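Local coordinates for protein xylulokinase (Brucella ovis, PDB 5VM1) that probably phosphorylates D-xylulose to D-xylulose 5-phosphate at the expense of ATP, as a member of the FGGY family of carbohydrate kinases, at residues A[54-59]-A[101-106]. Residues are numbered along the deposited sequence; the frame is centred on the assembly and turned at random.
Sequences AQWIKA and RPCILW
W56 and C103 form a small, buried sulfur-aromatic contact between the first turns of helix 53-70 and the short strand 103-104; the two segments bury just 91 Å² between them and share no hydrogen bond. The indole arrives edge first, its far benzo corner doing the touching, with CH2 of W56 lying 3.5 Å from SG of C103. SG of C103 lies 4.8 Å from the centroid of the six-membered ring of W56, close to the ring plane. Its direction, 84° off the ring normal, places it at the edge and not over a face. CB of C103 touches CH2 and CZ2 of W56 from one side of that plane. SG of C103 is anti to its backbone N (chi1 178°), which helps to set the sulfur beside the benzo edge. L105 adds a marginal apolar touch, also at the ring edge and near its plane, CD2 of L105 standing 4.5 Å from CZ2 of W56.

The case illustrates how an indole can meet a cysteine sulfur with its edge while its N-H is bound to a neighbouring strand: NE1 of W56 hydrogen-bonds OE1 of Q51, and C103 pairs through its backbone with the same Q51. P161 and Y164 of helix 161-170 touch the W56 side chain, and T91 touches both W56 and C103. The side chain of L105 lies about 7 Å from that of the predicted substrate-binding H88. Helix 53-70 is thus joined to the antiparallel pair 50-51/103-104 by an edge-on sulfur-aromatic touch and a Q51 side-chain bridge, within the N-terminal domain of an FGGY kinase of the actin-like ATPase clan.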
loop_
_atom_site.group_PDB
_atom_site.type_symbol
_atom_site.label_atom_id
_atom_site.label_comp_id
_atom_site.label_asym_id
_atom_site.label_seq_id
_atom_site.Cartn_x
_atom_site.Cartn_y
_atom_site.Cartn_z
ATOM N N ALA A 54 0.410 21.367 -5.676
ATOM C CA ALA A 54 1.626 22.157 -5.835
ATOM C C ALA A 54 2.683 21.749 -4.830
ATOM O O ALA A 54 3.870 21.754 -5.152
ATOM C CB ALA A 54 1.341 23.652 -5.700
ATOM N N GLN A 55 2.273 21.359 -3.625
ATOM C CA GLN A 55 3.252 20.971 -2.620
ATOM C C GLN A 55 4.013 19.737 -3.059
ATOM O O GLN A 55 5.228 19.650 -2.848
ATOM C CB GLN A 55 2.572 20.734 -1.270
ATOM C CG GLN A 55 3.061 21.650 -0.169
ATOM C CD GLN A 55 2.746 23.117 -0.437
ATOM O OE1 GLN A 55 1.634 23.460 -0.853
ATOM N NE2 GLN A 55 3.724 23.989 -0.196
ATOM N N TRP A 56 3.324 18.800 -3.725
ATOM C CA TRP A 56 3.992 17.634 -4.304
ATOM C C TRP A 56 5.141 18.047 -5.218
ATOM O O TRP A 56 6.256 17.526 -5.113
ATOM C CB TRP A 56 3.003 16.794 -5.111
ATOM C CG TRP A 56 1.866 16.243 -4.352
ATOM C CD1 TRP A 56 1.780 16.076 -2.998
ATOM C CD2 TRP A 56 0.614 15.783 -4.899
ATOM N NE1 TRP A 56 0.548 15.543 -2.668
ATOM C CE2 TRP A 56 -0.186 15.358 -3.814
ATOM C CE3 TRP A 56 0.087 15.705 -6.196
ATOM C CZ2 TRP A 56 -1.474 14.851 -3.990
ATOM C CZ3 TRP A 56 -1.196 15.205 -6.367
ATOM C CH2 TRP A 56 -1.958 14.787 -5.276
ATOM N N ILE A 57 4.890 19.008 -6.108
ATOM C CA ILE A 57 5.916 19.434 -7.051
ATOM C C ILE A 57 7.076 20.150 -6.343
ATOM O O ILE A 57 8.250 19.914 -6.662
ATOM C CB ILE A 57 5.268 20.270 -8.166
ATOM C CG1 ILE A 57 4.253 19.377 -8.909
ATOM C CG2 ILE A 57 6.320 20.823 -9.111
ATOM C CD1 ILE A 57 3.642 20.028 -10.137
ATOM N N LYS A 58 6.784 21.033 -5.387
ATOM C CA LYS A 58 7.872 21.682 -4.659
ATOM C C LYS A 58 8.711 20.643 -3.912
ATOM O O LYS A 58 9.944 20.750 -3.850
ATOM C CB LYS A 58 7.335 22.755 -3.702
ATOM N N ALA A 59 8.055 19.635 -3.329
ATOM C CA ALA A 59 8.787 18.595 -2.610
ATOM C C ALA A 59 9.617 17.750 -3.567
ATOM O O ALA A 59 10.775 17.417 -3.284
ATOM C CB ALA A 59 7.803 17.711 -1.837
ATOM N N ARG A 101 -9.427 21.760 -6.698
ATOM C CA ARG A 101 -9.524 21.688 -5.251
ATOM C C ARG A 101 -8.390 20.809 -4.767
ATOM O O ARG A 101 -7.842 20.020 -5.554
ATOM C CB ARG A 101 -10.880 21.113 -4.824
ATOM C CG ARG A 101 -10.952 19.640 -5.082
ATOM C CD ARG A 101 -12.144 19.027 -4.465
ATOM N NE ARG A 101 -12.574 19.628 -3.205
ATOM C CZ ARG A 101 -11.929 19.592 -2.041
ATOM N NH1 ARG A 101 -10.743 19.017 -1.903
ATOM N NH2 ARG A 101 -12.508 20.145 -0.994
ATOM N N PRO A 102 -7.987 20.937 -3.506
ATOM C CA PRO A 102 -6.922 20.061 -3.010
ATOM C C PRO A 102 -7.273 18.591 -3.204
ATOM O O PRO A 102 -8.443 18.191 -3.213
ATOM C CB PRO A 102 -6.798 20.440 -1.524
ATOM C CG PRO A 102 -7.858 21.433 -1.269
ATOM C CD PRO A 102 -8.291 22.012 -2.559
ATOM N N CYS A 103 -6.229 17.787 -3.393
ATOM C CA CYS A 103 -6.398 16.350 -3.547
ATOM C C CYS A 103 -6.981 15.711 -2.277
ATOM O O CYS A 103 -6.540 15.982 -1.153
ATOM C CB CYS A 103 -5.050 15.729 -3.901
ATOM S SG CYS A 103 -5.113 13.920 -4.062
ATOM N N ILE A 104 -7.979 14.858 -2.461
ATOM C CA ILE A 104 -8.653 14.161 -1.369
ATOM C C ILE A 104 -8.001 12.792 -1.243
ATOM O O ILE A 104 -8.174 11.926 -2.106
ATOM C CB ILE A 104 -10.165 14.064 -1.613
ATOM C CG1 ILE A 104 -10.745 15.478 -1.813
ATOM C CG2 ILE A 104 -10.864 13.319 -0.469
ATOM C CD1 ILE A 104 -12.201 15.535 -2.181
ATOM N N LEU A 105 -7.223 12.612 -0.180
ATOM C CA LEU A 105 -6.310 11.488 -0.019
ATOM C C LEU A 105 -7.035 10.186 0.380
ATOM O O LEU A 105 -8.231 10.154 0.696
ATOM C CB LEU A 105 -5.241 11.842 1.019
ATOM C CG LEU A 105 -4.520 13.157 0.686
ATOM C CD1 LEU A 105 -3.386 13.479 1.640
ATOM C CD2 LEU A 105 -4.007 13.131 -0.737
ATOM N N TRP A 106 -6.241 9.107 0.413
ATOM C CA TRP A 106 -6.711 7.755 0.707
ATOM C C TRP A 106 -7.261 7.626 2.131
ATOM O O TRP A 106 -8.147 6.798 2.377
ATOM C CB TRP A 106 -5.545 6.769 0.530
ATOM C CG TRP A 106 -4.406 7.060 1.554
ATOM C CD1 TRP A 106 -3.398 7.962 1.402
ATOM C CD2 TRP A 106 -4.227 6.483 2.864
ATOM N NE1 TRP A 106 -2.599 7.989 2.527
ATOM C CE2 TRP A 106 -3.085 7.093 3.439
ATOM C CE3 TRP A 106 -4.928 5.532 3.615
ATOM C CZ2 TRP A 106 -2.612 6.761 4.715
ATOM C CZ3 TRP A 106 -4.453 5.209 4.891
ATOM C CH2 TRP A 106 -3.307 5.813 5.421
#